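DTDP-4-dehydrorhamnose reductase (Bacillus anthracis, PDB 3SC6) catalyses the NADPH-dependent reduction of dTDP-4-dehydrorhamnose to dTDP-L-rhamnose, a step in the rhamnose biosynthetic pathway. Local coordinates at residues Glu6-Leu17 and Ile55-Ala64; Phe223-Ala231 and Trp273-Phe281. One frame throughout, in Å; residues are numbered along the deposited sequence.

Contact 1: residues Glu6-Leu17 and Ile55-Ala64; sequences ERVIITGANGQL and IRPHIIIHCA. With NAP (NADP nicotinamide-adenine-dinucleotide phosphate), chain G.
Ile9 pushes its CD1 into the hollow between Pro57 and the end of the preceding helix, 3.4 Å from Pro57 CG, with Ile55 CD1 alongside. Strands 6-11 and 59-62 run parallel at 17°, linked by backbone hydrogen bonds from Ile9 N to Ile59 O, Ile61 N to Ile9 O and Thr11 N to Ile61 O. On the other face, Val8 and Ile59 lie side by side and point the same way, Val8 CG1 resting 3.7 Å from Ile59 CB. The Val8 backbone also hydrogen-bonds to strand 30-35, making 6-11 an inner strand. At the outer end Glu6 CG covers one face of the His58 ring, 3.9 Å from its centroid, and Arg7 N meets its edge, donating to His58 ND1 at 3.1 Å, tilted 16° from the ring plane. The extended Arg7 chain continues past CE1 of that histidine and gives NH2 to Arg56 O, 2.9 Å away and in the guanidinium plane. At the inner end Gly12, without a side chain, lies against Ala64, its N near Ala64 CB, and Cys63 SG fits against Leu17 CB at 4.0 Å. Beyond lies the glycine-rich turn of the Rossmann fold: Gln16 N donates a hydrogen bond to NADP O2A (3.0 Å) and Leu17 N one to NADP O2N (3.1 Å). These two N-H groups probably help offset the diphosphate's negative charge without a charged side chain from either segment.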
loop_
_atom_site.group_PDB
_atom_site.type_symbol
_atom_site.label_atom_id
_atom_site.label_comp_id
_atom_site.label_asym_id
_atom_site.label_seq_id
_atom_site.Cartn_x
_atom_site.Cartn_y
_atom_site.Cartn_z
ATOM N N GLU A 6 -12.465 12.875 -17.141
ATOM C CA GLU A 6 -12.014 13.270 -15.805
ATOM C C GLU A 6 -10.490 13.405 -15.659
ATOM O O GLU A 6 -9.722 12.864 -16.444
ATOM C CB GLU A 6 -12.622 12.356 -14.745
ATOM C CG GLU A 6 -14.144 12.436 -14.733
ATOM C CD GLU A 6 -14.781 11.539 -13.701
ATOM O OE1 GLU A 6 -14.046 10.846 -12.967
ATOM O OE2 GLU A 6 -16.026 11.527 -13.627
ATOM N N ARG A 7 -10.083 14.117 -14.614
ATOM C CA ARG A 7 -8.682 14.400 -14.317
ATOM C C ARG A 7 -8.291 13.717 -13.022
ATOM O O ARG A 7 -9.025 13.810 -12.042
ATOM C CB ARG A 7 -8.639 15.886 -14.062
ATOM C CG ARG A 7 -9.345 16.634 -15.146
ATOM C CD ARG A 7 -9.714 17.993 -14.671
ATOM N NE ARG A 7 -10.682 18.552 -15.590
ATOM C CZ ARG A 7 -11.418 19.619 -15.331
ATOM N NH1 ARG A 7 -12.298 20.040 -16.233
ATOM N NH2 ARG A 7 -11.309 20.238 -14.159
ATOM N N VAL A 8 -7.130 13.068 -12.996
ATOM C CA VAL A 8 -6.683 12.384 -11.789
ATOM C C VAL A 8 -5.249 12.742 -11.446
ATOM O O VAL A 8 -4.374 12.701 -12.302
ATOM C CB VAL A 8 -6.759 10.844 -11.941
ATOM C CG1 VAL A 8 -8.173 10.412 -12.255
ATOM C CG2 VAL A 8 -5.837 10.371 -13.032
ATOM N N ILE A 9 -5.018 13.116 -10.194
ATOM C CA ILE A 9 -3.682 13.462 -9.727
ATOM C C ILE A 9 -3.147 12.321 -8.878
ATOM O O ILE A 9 -3.881 11.739 -8.082
ATOM C CB ILE A 9 -3.657 14.759 -8.888
ATOM C CG1 ILE A 9 -3.993 15.967 -9.763
ATOM C CG2 ILE A 9 -2.280 14.986 -8.291
ATOM C CD1 ILE A 9 -3.929 17.297 -9.020
ATOM N N ILE A 10 -1.869 11.991 -9.068
ATOM C CA ILE A 10 -1.221 10.920 -8.314
ATOM C C ILE A 10 -0.012 11.480 -7.570
ATOM O O ILE A 10 0.933 11.960 -8.188
ATOM C CB ILE A 10 -0.753 9.773 -9.221
ATOM C CG1 ILE A 10 -1.938 9.178 -9.982
ATOM C CG2 ILE A 10 -0.085 8.698 -8.399
ATOM C CD1 ILE A 10 -1.564 8.026 -10.892
ATOM N N THR A 11 -0.054 11.430 -6.243
ATOM C CA THR A 11 1.048 11.928 -5.428
ATOM C C THR A 11 2.011 10.771 -5.144
ATOM O O THR A 11 1.587 9.690 -4.746
ATOM C CB THR A 11 0.544 12.539 -4.110
ATOM O OG1 THR A 11 -0.128 11.537 -3.338
ATOM C CG2 THR A 11 -0.411 13.690 -4.387
ATOM N N GLY A 12 3.305 11.005 -5.341
ATOM C CA GLY A 12 4.319 9.968 -5.118
ATOM C C GLY A 12 4.320 9.013 -6.306
ATOM O O GLY A 12 4.337 7.793 -6.139
ATOM N N ALA A 13 4.311 9.591 -7.508
ATOM C CA ALA A 13 4.292 8.841 -8.767
ATOM C C ALA A 13 5.511 7.961 -9.057
ATOM O O ALA A 13 5.406 7.026 -9.847
ATOM C CB ALA A 13 4.064 9.798 -9.929
ATOM N N ASN A 14 6.661 8.258 -8.453
ATOM C CA ASN A 14 7.865 7.449 -8.691
ATOM C C ASN A 14 7.977 6.194 -7.828
ATOM O O ASN A 14 8.839 5.349 -8.074
ATOM C CB ASN A 14 9.138 8.290 -8.548
ATOM C CG ASN A 14 9.228 9.386 -9.586
ATOM O OD1 ASN A 14 8.331 9.548 -10.414
ATOM N ND2 ASN A 14 10.321 10.142 -9.556
ATOM N N GLY A 15 7.107 6.068 -6.828
ATOM C CA GLY A 15 7.118 4.908 -5.936
ATOM C C GLY A 15 6.548 3.663 -6.587
ATOM O O GLY A 15 6.157 3.687 -7.751
ATOM N N GLN A 16 6.493 2.575 -5.828
ATOM C CA GLN A 16 5.968 1.305 -6.334
ATOM C C GLN A 16 4.588 1.432 -6.985
ATOM O O GLN A 16 4.397 0.957 -8.104
ATOM C CB GLN A 16 5.924 0.258 -5.221
ATOM C CG GLN A 16 7.284 -0.086 -4.635
ATOM C CD GLN A 16 7.202 -1.113 -3.517
ATOM O OE1 GLN A 16 8.226 -1.555 -2.993
ATOM N NE2 GLN A 16 5.982 -1.500 -3.149
ATOM N N LEU A 17 3.629 2.051 -6.288
ATOM C CA LEU A 17 2.275 2.219 -6.837
ATOM C C LEU A 17 2.191 3.256 -7.935
ATOM O O LEU A 17 1.815 2.943 -9.060
ATOM C CB LEU A 17 1.253 2.601 -5.763
ATOM C CG LEU A 17 0.888 1.603 -4.681
ATOM C CD1 LEU A 17 -0.134 2.230 -3.743
ATOM C CD2 LEU A 17 0.314 0.359 -5.337
ATOM N N ILE A 55 -4.915 22.416 -11.822
ATOM C CA ILE A 55 -5.424 21.230 -12.506
ATOM C C ILE A 55 -6.881 20.972 -12.132
ATOM O O ILE A 55 -7.689 20.570 -12.974
ATOM C CB ILE A 55 -4.588 19.988 -12.166
ATOM C CG1 ILE A 55 -3.126 20.208 -12.559
ATOM C CG2 ILE A 55 -5.136 18.772 -12.886
ATOM C CD1 ILE A 55 -2.229 19.034 -12.256
ATOM N N ARG A 56 -7.201 21.217 -10.867
ATOM C CA ARG A 56 -8.548 21.027 -10.331
ATOM C C ARG A 56 -9.083 19.672 -10.797
ATOM O O ARG A 56 -9.910 19.593 -11.708
ATOM C CB ARG A 56 -9.448 22.197 -10.728
ATOM C CG ARG A 56 -10.813 22.149 -10.102
ATOM C CD ARG A 56 -11.583 23.420 -10.375
ATOM N NE ARG A 56 -12.873 23.410 -9.693
ATOM C CZ ARG A 56 -13.729 24.426 -9.684
ATOM N NH1 ARG A 56 -13.429 25.562 -10.303
ATOM N NH2 ARG A 56 -14.878 24.315 -9.031
ATOM N N PRO A 57 -8.605 18.595 -10.150
ATOM C CA PRO A 57 -8.968 17.217 -10.459
ATOM C C PRO A 57 -10.221 16.645 -9.814
ATOM O O PRO A 57 -10.630 17.065 -8.734
ATOM C CB PRO A 57 -7.759 16.438 -9.943
ATOM C CG PRO A 57 -7.322 17.214 -8.751
ATOM C CD PRO A 57 -7.623 18.663 -9.051
ATOM N N HIS A 58 -10.807 15.669 -10.502
ATOM C CA HIS A 58 -12.000 14.992 -10.032
ATOM C C HIS A 58 -11.592 13.928 -9.019
ATOM O O HIS A 58 -12.311 13.663 -8.061
ATOM C CB HIS A 58 -12.744 14.306 -11.188
ATOM C CG HIS A 58 -13.267 15.246 -12.231
ATOM N ND1 HIS A 58 -12.540 15.609 -13.345
ATOM C CD2 HIS A 58 -14.459 15.880 -12.340
ATOM C CE1 HIS A 58 -13.256 16.435 -14.087
ATOM N NE2 HIS A 58 -14.424 16.617 -13.498
ATOM N N ILE A 59 -10.425 13.331 -9.240
ATOM C CA ILE A 59 -9.917 12.285 -8.367
ATOM C C ILE A 59 -8.466 12.518 -7.975
ATOM O O ILE A 59 -7.696 13.093 -8.733
ATOM C CB ILE A 59 -9.992 10.919 -9.089
ATOM C CG1 ILE A 59 -11.365 10.742 -9.748
ATOM C CG2 ILE A 59 -9.706 9.779 -8.124
ATOM C CD1 ILE A 59 -11.509 9.460 -10.529
ATOM N N ILE A 60 -8.106 12.083 -6.772
ATOM C CA ILE A 60 -6.743 12.224 -6.284
ATOM C C ILE A 60 -6.327 10.948 -5.580
ATOM O O ILE A 60 -6.869 10.603 -4.528
ATOM C CB ILE A 60 -6.555 13.394 -5.307
ATOM C CG1 ILE A 60 -6.873 14.726 -5.980
ATOM C CG2 ILE A 60 -5.119 13.429 -4.811
ATOM C CD1 ILE A 60 -6.658 15.926 -5.065
ATOM N N ILE A 61 -5.373 10.240 -6.173
ATOM C CA ILE A 61 -4.876 9.007 -5.599
ATOM C C ILE A 61 -3.605 9.382 -4.861
ATOM O O ILE A 61 -2.558 9.603 -5.461
ATOM C CB ILE A 61 -4.604 7.958 -6.659
ATOM C CG1 ILE A 61 -5.874 7.720 -7.482
ATOM C CG2 ILE A 61 -4.125 6.679 -6.001
ATOM C CD1 ILE A 61 -5.707 6.717 -8.591
ATOM N N HIS A 62 -3.714 9.465 -3.543
ATOM C CA HIS A 62 -2.597 9.831 -2.705
ATOM C C HIS A 62 -1.709 8.640 -2.352
ATOM O O HIS A 62 -2.040 7.843 -1.470
ATOM C CB HIS A 62 -3.137 10.480 -1.440
ATOM C CG HIS A 62 -2.081 11.035 -0.549
ATOM N ND1 HIS A 62 -1.611 12.323 -0.682
ATOM C CD2 HIS A 62 -1.414 10.496 0.497
ATOM C CE1 HIS A 62 -0.696 12.552 0.240
ATOM N NE2 HIS A 62 -0.558 11.460 0.970
ATOM N N CYS A 63 -0.575 8.529 -3.040
ATOM C CA CYS A 63 0.365 7.433 -2.801
ATOM C C CYS A 63 1.605 7.891 -2.034
ATOM O O CYS A 63 2.326 7.068 -1.470
ATOM C CB CYS A 63 0.788 6.801 -4.126
ATOM S SG CYS A 63 -0.590 6.140 -5.097
ATOM N N ALA A 64 1.849 9.200 -2.009
ATOM C CA ALA A 64 3.006 9.758 -1.308
ATOM C C ALA A 64 3.042 9.308 0.154
ATOM O O ALA A 64 2.011 9.291 0.831
ATOM C CB ALA A 64 2.994 11.283 -1.395
HETATM P PA NAP G . 7.193 3.984 -1.944
HETATM O O1A NAP G . 8.108 4.450 -0.837
HETATM O O2A NAP G . 7.796 3.399 -3.203
HETATM O O5B NAP G . 6.226 5.196 -2.373
HETATM C C5B NAP G . 6.149 6.407 -1.626
HETATM C C4B NAP G . 6.592 7.564 -2.515
HETATM O O4B NAP G . 6.300 8.815 -1.871
HETATM C C3B NAP G . 8.094 7.533 -2.794
HETATM O O3B NAP G . 8.370 7.515 -4.197
HETATM C C2B NAP G . 8.621 8.807 -2.175
HETATM O O2B NAP G . 9.684 9.376 -2.938
HETATM C C1B NAP G . 7.386 9.699 -2.143
HETATM N N9A NAP G . 7.534 10.834 -1.191
HETATM C C8A NAP G . 8.316 10.896 -0.096
HETATM N N7A NAP G . 8.177 12.117 0.468
HETATM C C5A NAP G . 7.312 12.819 -0.288
HETATM C C6A NAP G . 6.754 14.190 -0.219
HETATM N N6A NAP G . 7.109 15.031 0.784
HETATM N N1A NAP G . 5.878 14.574 -1.175
HETATM C C2A NAP G . 5.530 13.730 -2.167
HETATM N N3A NAP G . 6.030 12.481 -2.249
HETATM C C4A NAP G . 6.914 12.009 -1.332
HETATM O O3 NAP G . 6.140 2.927 -1.325
HETATM P PN NAP G . 4.781 2.483 -2.088
HETATM O O1N NAP G . 4.498 1.046 -1.719
HETATM O O2N NAP G . 4.829 2.906 -3.535
HETATM O O5D NAP G . 3.671 3.396 -1.374
HETATM C C5D NAP G . 2.281 3.166 -1.606
HETATM C C4D NAP G . 1.482 3.365 -0.320
HETATM O O4D NAP G . 1.123 2.093 0.242
HETATM C C3D NAP G . 2.255 4.126 0.754
HETATM O O3D NAP G . 1.501 5.258 1.195
HETATM C C2D NAP G . 2.446 3.142 1.888
HETATM O O2D NAP G . 2.303 3.802 3.146
HETATM C C1D NAP G . 1.366 2.091 1.655
HETATM N N1N NAP G . 1.743 0.745 2.115
HETATM C C2N NAP G . 2.822 0.133 1.598
HETATM C C3N NAP G . 3.189 -1.144 2.021
HETATM C C7N NAP G . 4.405 -1.802 1.425
HETATM O O7N NAP G . 5.090 -1.171 0.632
HETATM N N7N NAP G . 4.721 -3.052 1.757
HETATM C C4N NAP G . 2.418 -1.785 2.987
HETATM C C5N NAP G . 1.308 -1.136 3.501
HETATM C C6N NAP G . 0.987 0.137 3.043
HETATM P P2B NAP G . 11.208 9.287 -2.418
HETATM O O1X NAP G . 12.002 9.753 -3.614
HETATM O O2X NAP G . 11.266 10.222 -1.233
HETATM O O3X NAP G . 11.400 7.833 -2.064
#

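Contact 2: residues Phe223-Ala231 and Trp273-Phe281; sequences FAKKIFSYA and WEEGLERFF
Lys226 runs obliquely past the six-membered rim of Trp273 and reaches for Glu274 on the facing helix. Its CB points toward that helix, and with CG anti to the backbone N (chi1 -177°) the chain leads outward until CD lies 3.7 Å from Trp273 CH2. A bend at chi3 (-64°) then swings CE past the same CH2 at 4.1 Å, and NZ ends in a long salt bridge, 3.4 Å from Glu274 OE2. Beneath this charged margin, Trp273 CZ3 lies at the edge of the Phe223 ring, 3.6 Å from Phe223 CD1, in an oblique aromatic pair. Leu277 fills the middle, its CD2 dropping among Phe223, Lys226, Ile227 and Tyr230. One turn on, Phe281 closes the far end: its CZ lies 3.9 Å from Ile227 CG2, and Tyr230 CB sits off-centre over the ring. The Tyr230 hydroxyl comes within 3.3 Å of Glu278 OE2 on the outer side. Phe223 and Phe281 touch helix 164-172, which backs the apolar side of the pair. The helices, axes 10.7 Å apart, cross at -41° with Leu277 as a knob in a hole, in the C-terminal part of an RmlD-type reductase, where such enzymes generally build their substrate-binding domain.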
loop_
_atom_site.group_PDB
_atom_site.type_symbol
_atom_site.label_atom_id
_atom_site.label_comp_id
_atom_site.label_asym_id
_atom_site.label_seq_id
_atom_site.Cartn_x
_atom_site.Cartn_y
_atom_site.Cartn_z
ATOM N N PHE A 223 6.122 -17.937 1.297
ATOM C CA PHE A 223 6.068 -17.058 0.145
ATOM C C PHE A 223 7.371 -17.224 -0.622
ATOM O O PHE A 223 7.365 -17.376 -1.842
ATOM C CB PHE A 223 5.819 -15.614 0.610
ATOM C CG PHE A 223 5.733 -14.607 -0.500
ATOM C CD1 PHE A 223 4.630 -14.574 -1.329
ATOM C CD2 PHE A 223 6.678 -13.611 -0.624
ATOM C CE1 PHE A 223 4.524 -13.637 -2.328
ATOM C CE2 PHE A 223 6.567 -12.659 -1.615
ATOM C CZ PHE A 223 5.490 -12.674 -2.465
ATOM N N ALA A 224 8.483 -17.242 0.107
ATOM C CA ALA A 224 9.793 -17.405 -0.503
ATOM C C ALA A 224 9.826 -18.699 -1.313
ATOM O O ALA A 224 10.189 -18.683 -2.488
ATOM C CB ALA A 224 10.880 -17.410 0.558
ATOM N N LYS A 225 9.438 -19.816 -0.691
ATOM C CA LYS A 225 9.430 -21.108 -1.387
ATOM C C LYS A 225 8.654 -21.059 -2.683
ATOM O O LYS A 225 9.155 -21.463 -3.733
ATOM C CB LYS A 225 8.807 -22.228 -0.544
ATOM C CG LYS A 225 9.534 -22.641 0.714
ATOM C CD LYS A 225 8.758 -23.789 1.374
ATOM C CE LYS A 225 9.435 -24.320 2.619
ATOM N NZ LYS A 225 10.780 -24.891 2.344
ATOM N N LYS A 226 7.425 -20.566 -2.608
ATOM C CA LYS A 226 6.585 -20.492 -3.788
ATOM C C LYS A 226 7.109 -19.524 -4.864
ATOM O O LYS A 226 6.742 -19.647 -6.032
ATOM C CB LYS A 226 5.119 -20.273 -3.401
ATOM C CG LYS A 226 4.168 -20.255 -4.583
ATOM C CD LYS A 226 2.710 -20.313 -4.152
ATOM C CE LYS A 226 2.399 -21.640 -3.434
ATOM N NZ LYS A 226 0.975 -21.746 -3.012
ATOM N N ILE A 227 7.963 -18.576 -4.484
ATOM C CA ILE A 227 8.517 -17.655 -5.470
ATOM C C ILE A 227 9.480 -18.470 -6.329
ATOM O O ILE A 227 9.513 -18.322 -7.551
ATOM C CB ILE A 227 9.254 -16.454 -4.842
ATOM C CG1 ILE A 227 8.263 -15.557 -4.100
ATOM C CG2 ILE A 227 9.916 -15.616 -5.922
ATOM C CD1 ILE A 227 8.895 -14.341 -3.456
ATOM N N PHE A 228 10.244 -19.351 -5.680
ATOM C CA PHE A 228 11.199 -20.193 -6.392
ATOM C C PHE A 228 10.463 -21.291 -7.142
ATOM O O PHE A 228 10.968 -21.816 -8.129
ATOM C CB PHE A 228 12.235 -20.813 -5.448
ATOM C CG PHE A 228 13.027 -19.802 -4.672
ATOM C CD1 PHE A 228 13.624 -18.737 -5.314
ATOM C CD2 PHE A 228 13.232 -19.956 -3.315
ATOM C CE1 PHE A 228 14.360 -17.805 -4.609
ATOM C CE2 PHE A 228 13.980 -19.035 -2.605
ATOM C CZ PHE A 228 14.545 -17.958 -3.255
ATOM N N SER A 229 9.275 -21.646 -6.662
ATOM C CA SER A 229 8.475 -22.677 -7.304
ATOM C C SER A 229 8.114 -22.198 -8.709
ATOM O O SER A 229 8.323 -22.923 -9.683
ATOM C CB SER A 229 7.214 -22.972 -6.493
ATOM O OG SER A 229 6.436 -23.981 -7.112
ATOM N N TYR A 230 7.573 -20.981 -8.814
ATOM C CA TYR A 230 7.207 -20.430 -10.124
ATOM C C TYR A 230 8.445 -20.016 -10.908
ATOM O O TYR A 230 8.455 -20.082 -12.136
ATOM C CB TYR A 230 6.238 -19.244 -10.028
ATOM C CG TYR A 230 4.868 -19.575 -9.479
ATOM C CD1 TYR A 230 3.900 -20.151 -10.296
ATOM C CD2 TYR A 230 4.508 -19.238 -8.184
ATOM C CE1 TYR A 230 2.638 -20.442 -9.816
ATOM C CE2 TYR A 230 3.240 -19.517 -7.698
ATOM C CZ TYR A 230 2.312 -20.118 -8.518
ATOM O OH TYR A 230 1.054 -20.394 -8.037
ATOM N N ALA A 231 9.484 -19.580 -10.200
ATOM C CA ALA A 231 10.721 -19.168 -10.849
ATOM C C ALA A 231 11.461 -20.408 -11.357
ATOM O O ALA A 231 12.343 -20.312 -12.212
ATOM C CB ALA A 231 11.589 -18.388 -9.884
ATOM N N TRP A 273 -3.040 -14.469 -2.955
ATOM C CA TRP A 273 -1.671 -13.966 -3.064
ATOM C C TRP A 273 -0.899 -14.884 -3.992
ATOM O O TRP A 273 -0.030 -14.450 -4.750
ATOM C CB TRP A 273 -0.985 -13.918 -1.694
ATOM C CG TRP A 273 -0.844 -15.259 -1.023
ATOM C CD1 TRP A 273 -1.715 -15.835 -0.144
ATOM C CD2 TRP A 273 0.232 -16.187 -1.185
ATOM N NE1 TRP A 273 -1.246 -17.063 0.254
ATOM C CE2 TRP A 273 -0.052 -17.302 -0.371
ATOM C CE3 TRP A 273 1.408 -16.185 -1.941
ATOM C CZ2 TRP A 273 0.799 -18.402 -0.290
ATOM C CZ3 TRP A 273 2.251 -17.277 -1.859
ATOM C CH2 TRP A 273 1.943 -18.370 -1.040
ATOM N N GLU A 274 -1.248 -16.161 -3.918
ATOM C CA GLU A 274 -0.640 -17.206 -4.719
ATOM C C GLU A 274 -0.907 -16.905 -6.182
ATOM O O GLU A 274 -0.021 -16.999 -7.029
ATOM C CB GLU A 274 -1.280 -18.543 -4.342
ATOM C CG GLU A 274 -1.123 -18.881 -2.867
ATOM C CD GLU A 274 -1.832 -20.147 -2.455
ATOM O OE1 GLU A 274 -2.519 -20.759 -3.303
ATOM O OE2 GLU A 274 -1.722 -20.521 -1.266
ATOM N N GLU A 275 -2.148 -16.527 -6.454
ATOM C CA GLU A 275 -2.599 -16.198 -7.794
ATOM C C GLU A 275 -2.124 -14.803 -8.217
ATOM O O GLU A 275 -1.910 -14.542 -9.401
ATOM C CB GLU A 275 -4.121 -16.310 -7.833
ATOM C CG GLU A 275 -4.756 -16.040 -9.160
ATOM C CD GLU A 275 -6.254 -16.244 -9.110
ATOM O OE1 GLU A 275 -6.917 -16.031 -10.146
ATOM O OE2 GLU A 275 -6.765 -16.625 -8.032
ATOM N N GLY A 276 -1.960 -13.910 -7.243
ATOM C CA GLY A 276 -1.500 -12.552 -7.520
ATOM C C GLY A 276 -0.045 -12.579 -7.950
ATOM O O GLY A 276 0.389 -11.771 -8.774
ATOM N N LEU A 277 0.703 -13.522 -7.382
ATOM C CA LEU A 277 2.118 -13.695 -7.685
ATOM C C LEU A 277 2.311 -14.271 -9.088
ATOM O O LEU A 277 3.313 -13.993 -9.741
ATOM C CB LEU A 277 2.762 -14.619 -6.647
ATOM C CG LEU A 277 4.256 -14.926 -6.783
ATOM C CD1 LEU A 277 5.092 -13.653 -6.780
ATOM C CD2 LEU A 277 4.698 -15.854 -5.667
ATOM N N GLU A 278 1.358 -15.074 -9.552
ATOM C CA GLU A 278 1.464 -15.661 -10.880
ATOM C C GLU A 278 1.518 -14.585 -11.941
ATOM O O GLU A 278 2.435 -14.555 -12.762
ATOM C CB GLU A 278 0.267 -16.559 -11.209
ATOM C CG GLU A 278 0.057 -17.754 -10.308
ATOM C CD GLU A 278 -1.132 -18.597 -10.749
ATOM O OE1 GLU A 278 -1.721 -18.294 -11.812
ATOM O OE2 GLU A 278 -1.471 -19.571 -10.044
ATOM N N ARG A 279 0.536 -13.686 -11.908
ATOM C CA ARG A 279 0.462 -12.610 -12.892
ATOM C C ARG A 279 1.669 -11.664 -12.817
ATOM O O ARG A 279 1.905 -10.881 -13.735
ATOM C CB ARG A 279 -0.916 -11.910 -12.841
ATOM C CG ARG A 279 -1.149 -10.891 -13.957
ATOM C CD ARG A 279 -2.630 -10.469 -14.074
ATOM N NE ARG A 279 -3.203 -9.735 -12.947
ATOM C CZ ARG A 279 -3.297 -8.405 -12.877
ATOM N NH1 ARG A 279 -3.852 -7.834 -11.815
ATOM N NH2 ARG A 279 -2.861 -7.639 -13.873
ATOM N N PHE A 280 2.442 -11.759 -11.735
ATOM C CA PHE A 280 3.632 -10.930 -11.579
ATOM C C PHE A 280 4.695 -11.392 -12.566
ATOM O O PHE A 280 5.271 -10.581 -13.289
ATOM C CB PHE A 280 4.193 -11.006 -10.164
ATOM C CG PHE A 280 5.500 -10.296 -10.012
ATOM C CD1 PHE A 280 5.546 -8.949 -9.715
ATOM C CD2 PHE A 280 6.693 -10.982 -10.181
ATOM C CE1 PHE A 280 6.757 -8.294 -9.587
ATOM C CE2 PHE A 280 7.907 -10.338 -10.053
ATOM C CZ PHE A 280 7.941 -8.991 -9.754
ATOM N N PHE A 281 4.968 -12.696 -12.581
ATOM C CA PHE A 281 5.964 -13.249 -13.497
ATOM C C PHE A 281 5.497 -13.127 -14.940
ATOM O O PHE A 281 6.293 -12.839 -15.830
ATOM C CB PHE A 281 6.269 -14.722 -13.188
ATOM C CG PHE A 281 6.913 -14.953 -11.845
ATOM C CD1 PHE A 281 8.295 -14.914 -11.712
ATOM C CD2 PHE A 281 6.148 -15.237 -10.725
ATOM C CE1 PHE A 281 8.897 -15.135 -10.485
ATOM C CE2 PHE A 281 6.746 -15.459 -9.495
ATOM C CZ PHE A 281 8.120 -15.408 -9.376
#

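Contact 1 and contact 2 belong to different parts of the molecule: their centres are 29 Å apart and their nearest atoms about 9 Å, without touching. The cofactor is bound against contact 1, on the way toward contact 2. Contact 1 holds seven of the residues lining the NADP pocket, whereas contact 2 stands back from the coenzyme, with the Phe223 side chain about 10 Å from it. Helix 191-202 bridges the gap, since Leu17 of contact 1 packs on it and Arg279, from the 273-281 segment, forms a salt bridge with its Asp193. Tyr130 and Lys134 hydrogen-bond to NADP, in a Tyr-X-X-X-Lys arrangement consistent with the short-chain reductase active site.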